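Local atomic coordinates of DNA helicase RecQ (Deinococcus radiodurans, PDB entry 4Q48), a protein that probably couples ATP hydrolysis to 3'-5' translocation along DNA, unwinding duplexes, and is seen here as the catalytic core of a longer helicase thought to act in DNA repair. Residues V166-E169 with P175-A178; L373-A378 with R383-H388; L474-S479 with L507-D512. All coordinates share one frame; numbering follows the deposited sequence.

Contact 1 of 3, residues V166-E169 with P175-A178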
ATOM      1  N   VAL A 166       1.105  20.263  13.222  1.00 57.31           N
ATOM      2  CA  VAL A 166       1.280  21.703  13.311  1.00 60.43           C
ATOM      3  C   VAL A 166       0.908  22.487  12.041  1.00 55.11           C
ATOM      4  O   VAL A 166       0.569  23.653  12.127  1.00 55.35           O
ATOM      5  CB  VAL A 166       2.755  22.024  13.698  1.00 60.20           C
ATOM      6  CG1 VAL A 166       3.635  22.114  12.461  1.00 58.77           C
ATOM      7  CG2 VAL A 166       2.850  23.299  14.504  1.00 53.90           C
ATOM      8  N   LEU A 167       0.930  21.862  10.871  1.00 55.39           N
ATOM      9  CA  LEU A 167       0.591  22.605   9.664  1.00 49.51           C
ATOM     10  C   LEU A 167      -0.842  23.086   9.741  1.00 56.37           C
ATOM     11  O   LEU A 167      -1.129  24.235   9.418  1.00 62.19           O
ATOM     12  CB  LEU A 167       0.787  21.780   8.396  1.00 48.63           C
ATOM     13  CG  LEU A 167       2.239  21.400   8.115  1.00 49.81           C
ATOM     14  CD1 LEU A 167       2.331  20.726   6.759  1.00 46.38           C
ATOM     15  CD2 LEU A 167       3.217  22.570   8.250  1.00 43.25           C
ATOM     16  N   ALA A 168      -1.748  22.208  10.149  1.00 58.19           N
ATOM     17  CA  ALA A 168      -3.147  22.591  10.291  1.00 59.43           C
ATOM     18  C   ALA A 168      -3.364  23.624  11.414  1.00 59.77           C
ATOM     19  O   ALA A 168      -4.353  24.360  11.394  1.00 53.26           O
ATOM     20  CB  ALA A 168      -3.991  21.373  10.523  1.00 63.41           C
ATOM     21  N   GLU A 169      -2.471  23.664  12.402  1.00 57.19           N
ATOM     22  CA  GLU A 169      -2.582  24.668  13.467  1.00 56.25           C
ATOM     23  C   GLU A 169      -2.166  26.053  13.015  1.00 54.34           C
ATOM     24  O   GLU A 169      -2.977  26.961  12.923  1.00 57.41           O
ATOM     25  CB  GLU A 169      -1.740  24.287  14.679  1.00 58.61           C
ATOM     26  CG  GLU A 169      -2.523  23.648  15.810  1.00 70.22           C
ATOM     27  CD  GLU A 169      -1.674  22.699  16.640  1.00 89.65           C
ATOM     28  OE1 GLU A 169      -1.759  21.455  16.424  1.00 77.23           O
ATOM     29  OE2 GLU A 169      -0.913  23.207  17.500  1.00 99.31           O
ATOM     30  N   PRO A 175      -4.179  25.307   2.077  1.00 46.51           N
ATOM     31  CA  PRO A 175      -4.561  23.936   1.705  1.00 46.11           C
ATOM     32  C   PRO A 175      -3.518  22.895   2.100  1.00 41.85           C
ATOM     33  O   PRO A 175      -2.322  23.184   2.035  1.00 40.06           O
ATOM     34  CB  PRO A 175      -4.669  24.001   0.169  1.00 43.12           C
ATOM     35  CG  PRO A 175      -4.822  25.419  -0.154  1.00 41.03           C
ATOM     36  CD  PRO A 175      -4.031  26.164   0.887  1.00 45.04           C
ATOM     37  N   ARG A 176      -3.983  21.714   2.502  1.00 44.09           N
ATOM     38  CA  ARG A 176      -3.122  20.573   2.811  1.00 45.68           C
ATOM     39  C   ARG A 176      -3.473  19.403   1.897  1.00 48.74           C
ATOM     40  O   ARG A 176      -4.596  18.904   1.953  1.00 51.36           O
ATOM     41  CB  ARG A 176      -3.301  20.096   4.252  1.00 41.22           C
ATOM     42  CG  ARG A 176      -2.397  20.710   5.273  1.00 43.46           C
ATOM     43  CD  ARG A 176      -2.754  20.234   6.687  1.00 56.68           C
ATOM     44  NE  ARG A 176      -4.194  20.169   6.955  1.00 56.44           N
ATOM     45  CZ  ARG A 176      -4.967  21.212   7.221  1.00 54.88           C
ATOM     46  NH1 ARG A 176      -4.449  22.434   7.246  1.00 64.08           N
ATOM     47  NH2 ARG A 176      -6.260  21.034   7.448  1.00 52.64           N
ATOM     48  N   VAL A 177      -2.545  18.932   1.072  1.00 45.05           N
ATOM     49  CA  VAL A 177      -2.827  17.682   0.371  1.00 46.85           C
ATOM     50  C   VAL A 177      -1.787  16.634   0.761  1.00 43.29           C
ATOM     51  O   VAL A 177      -0.575  16.878   0.717  1.00 45.10           O
ATOM     52  CB  VAL A 177      -2.882  17.865  -1.171  1.00 49.69           C
ATOM     53  CG1 VAL A 177      -1.546  18.349  -1.732  1.00 43.57           C
ATOM     54  CG2 VAL A 177      -3.299  16.574  -1.826  1.00 47.44           C
ATOM     55  N   ALA A 178      -2.280  15.495   1.229  1.00 44.39           N
ATOM     56  CA  ALA A 178      -1.426  14.389   1.665  1.00 45.16           C
ATOM     57  C   ALA A 178      -1.540  13.257   0.665  1.00 47.53           C
ATOM     58  O   ALA A 178      -2.640  12.833   0.300  1.00 49.27           O
ATOM     59  CB  ALA A 178      -1.795  13.914   3.079  1.00 43.73           C
TER
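Arg176 reaches Ala168 by running out straight at chi2 (175°) and then bending at chi3 (-42°), a turn that brings its guanidinium flat against the helix. Both residues belong to a beta-alpha-beta crossover in the P-loop NTPase fold of the first helicase domain: strand 139-145 leads, through a long connection, to helix 165-170, and the chain then returns as strand 176-180, parallel to and beside the first strand. The helix touches the returning strand through Leu167 and Ala168, and all three residues in the contact are buried.

The main meeting is a methyl group over a flat cation. CB of Ala168 sits over the centre of one face of the guanidinium, 3.4 Å from Arg176 CZ, and the alpha carbon lies over that same face, with Ala168 CA 3.3 Å from Arg176 NH1. No hydrogen bond crosses between the two segments, so this is van der Waals packing on the pi face. NE donates to the backbone O of Leu195, a bond that helps hold the plane in position while Ala168 lies against it. Replacing Arg176 with a leucine would probably leave the carbonyl of Leu195 without this donor and open a gap beneath the Ala168 methyl.

The Leu167 side chain reaches from the helix to the sheet, packing on Phe142 and Ile144 of strand 139-145, and it meets the arginine at the aliphatic part of the chain, before the charged end: Leu167 CB lies 4.2 Å from Arg176 CD.

Contact 2 of 3, residues L373-A378 with R383-H388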
ATOM      1  N   LEU A 373      -1.285 -13.436   3.986  1.00 39.03           N
ATOM      2  CA  LEU A 373      -1.879 -14.768   4.016  1.00 33.80           C
ATOM      3  C   LEU A 373      -3.347 -14.767   3.581  1.00 34.19           C
ATOM      4  O   LEU A 373      -3.802 -15.672   2.875  1.00 33.91           O
ATOM      5  CB  LEU A 373      -1.740 -15.370   5.415  1.00 32.09           C
ATOM      6  CG  LEU A 373      -0.320 -15.800   5.795  1.00 32.97           C
ATOM      7  CD1 LEU A 373      -0.302 -16.461   7.147  1.00 35.53           C
ATOM      8  CD2 LEU A 373       0.211 -16.773   4.777  1.00 34.35           C
ATOM      9  N   THR A 374      -4.097 -13.754   3.989  1.00 33.48           N
ATOM     10  CA  THR A 374      -5.484 -13.658   3.560  1.00 28.42           C
ATOM     11  C   THR A 374      -5.562 -13.511   2.042  1.00 32.06           C
ATOM     12  O   THR A 374      -6.431 -14.105   1.409  1.00 32.12           O
ATOM     13  CB  THR A 374      -6.175 -12.526   4.277  1.00 23.15           C
ATOM     14  OG1 THR A 374      -6.243 -12.875   5.660  1.00 30.55           O
ATOM     15  CG2 THR A 374      -7.562 -12.315   3.767  1.00 20.72           C
ATOM     16  N   TYR A 375      -4.644 -12.738   1.454  1.00 34.23           N
ATOM     17  CA  TYR A 375      -4.570 -12.615  -0.003  1.00 28.79           C
ATOM     18  C   TYR A 375      -4.156 -13.946  -0.625  1.00 33.27           C
ATOM     19  O   TYR A 375      -4.739 -14.371  -1.623  1.00 37.81           O
ATOM     20  CB  TYR A 375      -3.616 -11.492  -0.421  1.00 26.46           C
ATOM     21  CG  TYR A 375      -3.198 -11.529  -1.873  1.00 28.79           C
ATOM     22  CD1 TYR A 375      -4.094 -11.220  -2.887  1.00 30.23           C
ATOM     23  CD2 TYR A 375      -1.901 -11.868  -2.230  1.00 28.67           C
ATOM     24  CE1 TYR A 375      -3.718 -11.256  -4.213  1.00 28.44           C
ATOM     25  CE2 TYR A 375      -1.514 -11.909  -3.552  1.00 30.57           C
ATOM     26  CZ  TYR A 375      -2.427 -11.589  -4.541  1.00 33.05           C
ATOM     27  OH  TYR A 375      -2.034 -11.606  -5.861  1.00 32.24           O
ATOM     28  N   CYS A 376      -3.159 -14.611  -0.050  1.00 28.81           N
ATOM     29  CA  CYS A 376      -2.725 -15.898  -0.600  1.00 33.84           C
ATOM     30  C   CYS A 376      -3.866 -16.916  -0.640  1.00 31.01           C
ATOM     31  O   CYS A 376      -3.914 -17.771  -1.514  1.00 31.90           O
ATOM     32  CB  CYS A 376      -1.529 -16.461   0.187  1.00 34.20           C
ATOM     33  SG  CYS A 376       0.015 -15.486  -0.025  1.00 34.66           S
ATOM     34  N   GLU A 377      -4.768 -16.835   0.321  1.00 35.33           N
ATOM     35  CA  GLU A 377      -5.811 -17.850   0.484  1.00 37.00           C
ATOM     36  C   GLU A 377      -7.145 -17.535  -0.177  1.00 31.84           C
ATOM     37  O   GLU A 377      -8.150 -18.200   0.116  1.00 33.51           O
ATOM     38  CB  GLU A 377      -6.023 -18.106   1.982  1.00 35.88           C
ATOM     39  CG  GLU A 377      -5.070 -19.134   2.537  1.00 43.81           C
ATOM     40  CD  GLU A 377      -4.796 -18.928   4.002  1.00 59.36           C
ATOM     41  OE1 GLU A 377      -5.606 -18.237   4.659  1.00 61.20           O
ATOM     42  OE2 GLU A 377      -3.754 -19.433   4.490  1.00 67.59           O
ATOM     43  N   ALA A 378      -7.172 -16.518  -1.031  1.00 25.80           N
ATOM     44  CA  ALA A 378      -8.442 -16.028  -1.568  1.00 26.46           C
ATOM     45  C   ALA A 378      -9.291 -17.122  -2.195  1.00 33.95           C
ATOM     46  O   ALA A 378      -8.802 -18.002  -2.922  1.00 33.95           O
ATOM     47  CB  ALA A 378      -8.206 -14.933  -2.561  1.00 30.49           C
ATOM     48  N   ARG A 383      -7.329 -10.405  -7.296  1.00 28.61           N
ATOM     49  CA  ARG A 383      -7.107  -9.003  -7.617  1.00 27.32           C
ATOM     50  C   ARG A 383      -7.988  -8.136  -6.721  1.00 31.32           C
ATOM     51  O   ARG A 383      -7.493  -7.216  -6.085  1.00 30.79           O
ATOM     52  CB  ARG A 383      -7.395  -8.722  -9.100  1.00 31.79           C
ATOM     53  CG  ARG A 383      -6.724  -7.462  -9.652  1.00 30.97           C
ATOM     54  CD  ARG A 383      -7.050  -7.212 -11.101  1.00 28.91           C
ATOM     55  NE  ARG A 383      -6.510  -8.243 -11.970  1.00 33.55           N
ATOM     56  CZ  ARG A 383      -5.331  -8.158 -12.580  1.00 36.48           C
ATOM     57  NH1 ARG A 383      -4.589  -7.074 -12.406  1.00 36.05           N
ATOM     58  NH2 ARG A 383      -4.899  -9.147 -13.373  1.00 30.82           N
ATOM     59  N   GLN A 384      -9.269  -8.495  -6.607  1.00 32.58           N
ATOM     60  CA  GLN A 384     -10.183  -7.801  -5.710  1.00 30.54           C
ATOM     61  C   GLN A 384      -9.611  -7.700  -4.297  1.00 31.28           C
ATOM     62  O   GLN A 384      -9.640  -6.617  -3.697  1.00 37.43           O
ATOM     63  CB  GLN A 384     -11.547  -8.482  -5.662  1.00 27.38           C
ATOM     64  CG  GLN A 384     -12.459  -8.127  -6.822  1.00 32.32           C
ATOM     65  CD  GLN A 384     -13.772  -8.908  -6.825  1.00 43.32           C
ATOM     66  OE1 GLN A 384     -13.856 -10.039  -6.330  1.00 42.26           O
ATOM     67  NE2 GLN A 384     -14.800  -8.312  -7.411  1.00 49.47           N
ATOM     68  N   VAL A 385      -9.074  -8.793  -3.768  1.00 28.19           N
ATOM     69  CA  VAL A 385      -8.532  -8.775  -2.413  1.00 25.98           C
ATOM     70  C   VAL A 385      -7.319  -7.870  -2.306  1.00 29.72           C
ATOM     71  O   VAL A 385      -7.177  -7.136  -1.328  1.00 31.77           O
ATOM     72  CB  VAL A 385      -8.153 -10.192  -1.934  1.00 28.72           C
ATOM     73  CG1 VAL A 385      -7.263 -10.147  -0.683  1.00 27.27           C
ATOM     74  CG2 VAL A 385      -9.407 -11.053  -1.686  1.00 23.80           C
ATOM     75  N   LEU A 386      -6.446  -7.931  -3.313  1.00 34.35           N
ATOM     76  CA  LEU A 386      -5.194  -7.151  -3.356  1.00 33.22           C
ATOM     77  C   LEU A 386      -5.454  -5.654  -3.385  1.00 33.57           C
ATOM     78  O   LEU A 386      -4.875  -4.900  -2.610  1.00 32.55           O
ATOM     79  CB  LEU A 386      -4.350  -7.549  -4.578  1.00 32.27           C
ATOM     80  CG  LEU A 386      -3.137  -6.704  -4.987  1.00 32.11           C
ATOM     81  CD1 LEU A 386      -2.063  -6.746  -3.917  1.00 34.17           C
ATOM     82  CD2 LEU A 386      -2.552  -7.209  -6.273  1.00 30.56           C
ATOM     83  N   LEU A 387      -6.374  -5.249  -4.254  1.00 34.08           N
ATOM     84  CA  LEU A 387      -6.679  -3.849  -4.486  1.00 32.85           C
ATOM     85  C   LEU A 387      -7.413  -3.269  -3.278  1.00 39.81           C
ATOM     86  O   LEU A 387      -7.231  -2.092  -2.938  1.00 39.86           O
ATOM     87  CB  LEU A 387      -7.492  -3.708  -5.777  1.00 34.18           C
ATOM     88  CG  LEU A 387      -6.690  -4.078  -7.054  1.00 30.42           C
ATOM     89  CD1 LEU A 387      -7.507  -3.933  -8.314  1.00 30.80           C
ATOM     90  CD2 LEU A 387      -5.425  -3.258  -7.183  1.00 28.64           C
ATOM     91  N   HIS A 388      -8.192  -4.110  -2.595  1.00 40.71           N
ATOM     92  CA  HIS A 388      -8.936  -3.695  -1.408  1.00 38.18           C
ATOM     93  C   HIS A 388      -7.993  -3.240  -0.282  1.00 38.96           C
ATOM     94  O   HIS A 388      -8.282  -2.301   0.460  1.00 42.67           O
ATOM     95  CB  HIS A 388      -9.830  -4.840  -0.921  1.00 39.53           C
ATOM     96  CG  HIS A 388     -10.432  -4.604   0.433  1.00 47.04           C
ATOM     97  ND1 HIS A 388     -11.585  -3.862   0.620  1.00 47.22           N
ATOM     98  CD2 HIS A 388     -10.021  -4.978   1.668  1.00 39.48           C
ATOM     99  CE1 HIS A 388     -11.861  -3.802   1.910  1.00 48.03           C
ATOM    100  NE2 HIS A 388     -10.930  -4.470   2.567  1.00 51.84           N
TER
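Tyr375, Val385 and Leu386 carry this contact, Tyr375 and Val385 giving up the most surface to it. Val385 sets out toward the other segment and divides its two methyls between two partners. Its CG1 is anti to the backbone N (chi1 165°) and lodges against the root of the tyrosine, 3.7 Å from Tyr375 CA and 3.9 Å from Tyr375 CB. From there the methyl stands at the edge of the aromatic ring, near its plane. The other methyl turns to Ala378, two residues beyond the end of helix 359-376, with Val385 CG2 4.2 Å from Ala378 CB.

Tyr375 also places CG anti to its N (chi1 165°), which swings the ring out along the flank of the second helix. There Tyr375 CE1 comes to 3.8 Å from Leu386 CB, the first carbon of the leucine side chain. The backbones are close at this point, Tyr375 CA and Val385 CA being the nearest pair.

The two segments are the facing parts of a helical hairpin in the RecQ zinc-binding domain: helix 359-376 ends, a short turn carries the zinc ligand Cys381, and helix 382-389 begins. The side chain of Val385 lies about 7 Å from that of Cys381, so the hydrophobic seam runs close beside the four-cysteine site without contributing a ligand.

Beyond the seam, the tyrosine is held by polar partners. Arg382 makes a cation-pi contact with the ring and bonds through NH2 to the Tyr375 carbonyl, while the phenol OH is hydrogen-bonded to the OH of Tyr320.

Contact 3 of 3, residues L474-S479 with L507-D512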
ATOM      1  N   LEU A 474     -15.506 -15.806  12.300  1.00 32.65           N
ATOM      2  CA  LEU A 474     -15.153 -14.477  12.795  1.00 30.34           C
ATOM      3  C   LEU A 474     -13.793 -13.999  12.316  1.00 33.35           C
ATOM      4  O   LEU A 474     -13.679 -12.845  11.925  1.00 35.73           O
ATOM      5  CB  LEU A 474     -15.219 -14.418  14.326  1.00 30.49           C
ATOM      6  CG  LEU A 474     -16.637 -14.587  14.919  1.00 33.63           C
ATOM      7  CD1 LEU A 474     -16.579 -14.857  16.420  1.00 35.58           C
ATOM      8  CD2 LEU A 474     -17.572 -13.390  14.605  1.00 28.15           C
ATOM      9  N   ARG A 475     -12.783 -14.867  12.280  1.00 34.35           N
ATOM     10  CA  ARG A 475     -11.472 -14.437  11.814  1.00 29.00           C
ATOM     11  C   ARG A 475     -11.584 -14.041  10.382  1.00 30.59           C
ATOM     12  O   ARG A 475     -10.998 -13.054   9.927  1.00 33.44           O
ATOM     13  CB  ARG A 475     -10.426 -15.529  11.999  1.00 33.86           C
ATOM     14  CG  ARG A 475      -9.928 -15.638  13.437  1.00 47.45           C
ATOM     15  CD  ARG A 475      -8.725 -16.557  13.578  1.00 47.20           C
ATOM     16  NE  ARG A 475      -9.025 -17.898  13.088  1.00 53.26           N
ATOM     17  CZ  ARG A 475      -9.554 -18.859  13.847  1.00 45.02           C
ATOM     18  NH1 ARG A 475      -9.806 -18.608  15.127  1.00 45.64           N
ATOM     19  NH2 ARG A 475      -9.804 -20.066  13.335  1.00 33.50           N
ATOM     20  N   GLN A 476     -12.384 -14.808   9.674  1.00 33.49           N
ATOM     21  CA  GLN A 476     -12.518 -14.623   8.256  1.00 33.97           C
ATOM     22  C   GLN A 476     -13.174 -13.277   7.992  1.00 33.36           C
ATOM     23  O   GLN A 476     -12.721 -12.522   7.119  1.00 29.80           O
ATOM     24  CB  GLN A 476     -13.323 -15.775   7.650  1.00 37.67           C
ATOM     25  CG  GLN A 476     -13.073 -15.904   6.181  1.00 43.67           C
ATOM     26  CD  GLN A 476     -11.680 -16.447   5.882  1.00 49.07           C
ATOM     27  OE1 GLN A 476     -11.218 -17.418   6.504  1.00 42.60           O
ATOM     28  NE2 GLN A 476     -10.966 -15.753   4.989  1.00 46.91           N
ATOM     29  N   LEU A 477     -14.204 -12.959   8.783  1.00 30.60           N
ATOM     30  CA  LEU A 477     -14.900 -11.685   8.625  1.00 29.69           C
ATOM     31  C   LEU A 477     -13.981 -10.556   9.044  1.00 30.15           C
ATOM     32  O   LEU A 477     -14.011  -9.467   8.461  1.00 31.26           O
ATOM     33  CB  LEU A 477     -16.196 -11.650   9.431  1.00 27.31           C
ATOM     34  CG  LEU A 477     -17.340 -12.458   8.816  1.00 24.63           C
ATOM     35  CD1 LEU A 477     -18.478 -12.653   9.815  1.00 22.51           C
ATOM     36  CD2 LEU A 477     -17.813 -11.801   7.557  1.00 21.00           C
ATOM     37  N   VAL A 478     -13.140 -10.821  10.035  1.00 31.38           N
ATOM     38  CA  VAL A 478     -12.196  -9.805  10.477  1.00 34.77           C
ATOM     39  C   VAL A 478     -11.179  -9.587   9.374  1.00 32.89           C
ATOM     40  O   VAL A 478     -10.951  -8.440   8.965  1.00 33.19           O
ATOM     41  CB  VAL A 478     -11.479 -10.169  11.801  1.00 31.04           C
ATOM     42  CG1 VAL A 478     -10.385  -9.155  12.096  1.00 23.53           C
ATOM     43  CG2 VAL A 478     -12.475 -10.191  12.941  1.00 30.63           C
ATOM     44  N   SER A 479     -10.575 -10.675   8.892  1.00 31.03           N
ATOM     45  CA  SER A 479      -9.513 -10.550   7.886  1.00 31.07           C
ATOM     46  C   SER A 479      -9.945  -9.853   6.629  1.00 31.50           C
ATOM     47  O   SER A 479      -9.153  -9.132   6.043  1.00 36.31           O
ATOM     48  CB  SER A 479      -8.941 -11.903   7.511  1.00 24.98           C
ATOM     49  OG  SER A 479      -8.158 -12.375   8.579  1.00 40.08           O
ATOM     50  N   LEU A 507     -19.824 -15.133   1.727  1.00 28.11           N
ATOM     51  CA  LEU A 507     -18.567 -15.469   2.403  1.00 27.85           C
ATOM     52  C   LEU A 507     -18.086 -16.864   2.011  1.00 29.56           C
ATOM     53  O   LEU A 507     -18.724 -17.842   2.367  1.00 34.58           O
ATOM     54  CB  LEU A 507     -18.732 -15.415   3.906  1.00 28.63           C
ATOM     55  CG  LEU A 507     -17.499 -15.867   4.664  1.00 30.47           C
ATOM     56  CD1 LEU A 507     -16.346 -14.922   4.342  1.00 35.98           C
ATOM     57  CD2 LEU A 507     -17.759 -15.944   6.157  1.00 25.45           C
ATOM     58  N   LEU A 508     -16.997 -16.979   1.251  1.00 33.72           N
ATOM     59  CA  LEU A 508     -16.509 -18.300   0.827  1.00 24.88           C
ATOM     60  C   LEU A 508     -15.132 -18.623   1.389  1.00 28.52           C
ATOM     61  O   LEU A 508     -14.196 -17.866   1.215  1.00 32.43           O
ATOM     62  CB  LEU A 508     -16.458 -18.395  -0.695  1.00 22.98           C
ATOM     63  CG  LEU A 508     -17.692 -17.908  -1.480  1.00 31.44           C
ATOM     64  CD1 LEU A 508     -17.589 -18.214  -2.975  1.00 21.05           C
ATOM     65  CD2 LEU A 508     -18.972 -18.506  -0.913  1.00 30.12           C
ATOM     66  N   LEU A 509     -14.997 -19.794   1.994  1.00 28.10           N
ATOM     67  CA  LEU A 509     -13.705 -20.327   2.373  1.00 28.66           C
ATOM     68  C   LEU A 509     -13.289 -21.435   1.377  1.00 37.24           C
ATOM     69  O   LEU A 509     -14.144 -22.075   0.722  1.00 31.12           O
ATOM     70  CB  LEU A 509     -13.741 -20.879   3.796  1.00 33.53           C
ATOM     71  CG  LEU A 509     -13.531 -19.922   4.976  1.00 43.33           C
ATOM     72  CD1 LEU A 509     -14.676 -18.893   5.121  1.00 37.24           C
ATOM     73  CD2 LEU A 509     -13.347 -20.696   6.253  1.00 41.77           C
ATOM     74  N   ARG A 510     -11.979 -21.623   1.216  1.00 40.41           N
ATOM     75  CA  ARG A 510     -11.471 -22.725   0.390  1.00 37.69           C
ATOM     76  C   ARG A 510     -11.914 -24.028   1.010  1.00 41.17           C
ATOM     77  O   ARG A 510     -11.927 -24.124   2.242  1.00 40.31           O
ATOM     78  CB  ARG A 510      -9.964 -22.659   0.291  1.00 35.29           C
ATOM     79  CG  ARG A 510      -9.532 -21.845  -0.876  1.00 28.32           C
ATOM     80  CD  ARG A 510      -8.067 -21.552  -0.796  1.00 35.85           C
ATOM     81  NE  ARG A 510      -7.667 -20.847  -2.006  1.00 46.32           N
ATOM     82  CZ  ARG A 510      -7.123 -21.426  -3.072  1.00 51.89           C
ATOM     83  NH1 ARG A 510      -6.854 -22.733  -3.064  1.00 41.33           N
ATOM     84  NH2 ARG A 510      -6.823 -20.678  -4.130  1.00 50.62           N
ATOM     85  N   GLU A 511     -12.295 -25.011   0.180  1.00 44.02           N
ATOM     86  CA  GLU A 511     -12.753 -26.312   0.698  1.00 39.97           C
ATOM     87  C   GLU A 511     -11.720 -27.070   1.527  1.00 43.23           C
ATOM     88  O   GLU A 511     -12.109 -27.688   2.505  1.00 50.77           O
ATOM     89  CB  GLU A 511     -13.261 -27.196  -0.436  1.00 47.20           C
ATOM     90  CG  GLU A 511     -14.090 -28.430  -0.001  1.00 53.73           C
ATOM     91  CD  GLU A 511     -15.496 -28.103   0.521  1.00 50.30           C
ATOM     92  OE1 GLU A 511     -16.418 -27.830  -0.288  1.00 51.02           O
ATOM     93  OE2 GLU A 511     -15.690 -28.151   1.749  1.00 46.55           O
ATOM     94  N   ASP A 512     -10.429 -26.985   1.183  1.00 46.89           N
ATOM     95  CA  ASP A 512      -9.318 -27.556   2.002  1.00 60.33           C
ATOM     96  C   ASP A 512      -9.679 -28.564   3.124  1.00 70.57           C
ATOM     97  O   ASP A 512      -8.943 -29.532   3.401  1.00 73.77           O
ATOM     98  CB  ASP A 512      -8.496 -26.423   2.628  1.00 54.93           C
ATOM     99  CG  ASP A 512      -7.434 -25.906   1.694  1.00 57.40           C
ATOM    100  OD1 ASP A 512      -7.519 -26.264   0.498  1.00 55.63           O
ATOM    101  OD2 ASP A 512      -6.540 -25.146   2.147  1.00 49.56           O
TER
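Gln476 and Leu509 lie alongside each other with their chains running opposite ways, the glutamine reaching from its helix and the leucine from its strand. Contact along this overlap is made by the aliphatic part of the glutamine as well as by its amide: Gln476 CG is 3.6 Å from Leu509 CD1, and further out Gln476 OE1 lies 3.7 Å from Leu509 CG. The first torsion of Gln476 (chi1 -159°) sends the chain toward the strand, and a bend at chi2 (72°) turns the amide along the leucine. Leu509 has its CG anti to the carbonyl carbon, which swings the branch toward the helix although its CB sets off to one side.

Leu507 comes at the same glutamine across its chain, at a slant, with Leu507 CD1 3.9 Å from Gln476 CG, so a single methylene of the glutamine is shared by both leucines.

This is the RQC domain, a winged-helix unit of the helix-turn-helix class. Helix 467-479 leads into the short strands 483-484 and 492-493, and this order of helix and then strands probably marks the wing of such a domain. Strand 508-510 pairs antiparallel with strand 410-412, which comes just before helix 414-426.

On the buried side the contact turns purely apolar. Leu477 and Leu507 meet end to end through their methyls, Leu477 CD2 standing 4.4 Å from Leu507 CD2, a looser approach than the glutamine makes. Both of these leucines also rest on Ala417 of helix 414-426.

The three contacts follow one another along the chain, each in a different domain. Contact 1 lies in the first helicase domain, the one that also carries the ADP-binding P-loop residues such as Lys52, yet it sits away from that site. Its centre is 33 Å from that of contact 2 and 40 Å from that of contact 3. Contacts 2 and 3 are neighbours, their centres 12 Å apart, and they touch where the zinc-binding and RQC domains meet: Arg510 NE probably hydrogen-bonds to Ala378 O at 3.2 Å, and Ser479 CB packs against Thr374 OG1. The zinc lies about 9 Å from the Ala378 side chain.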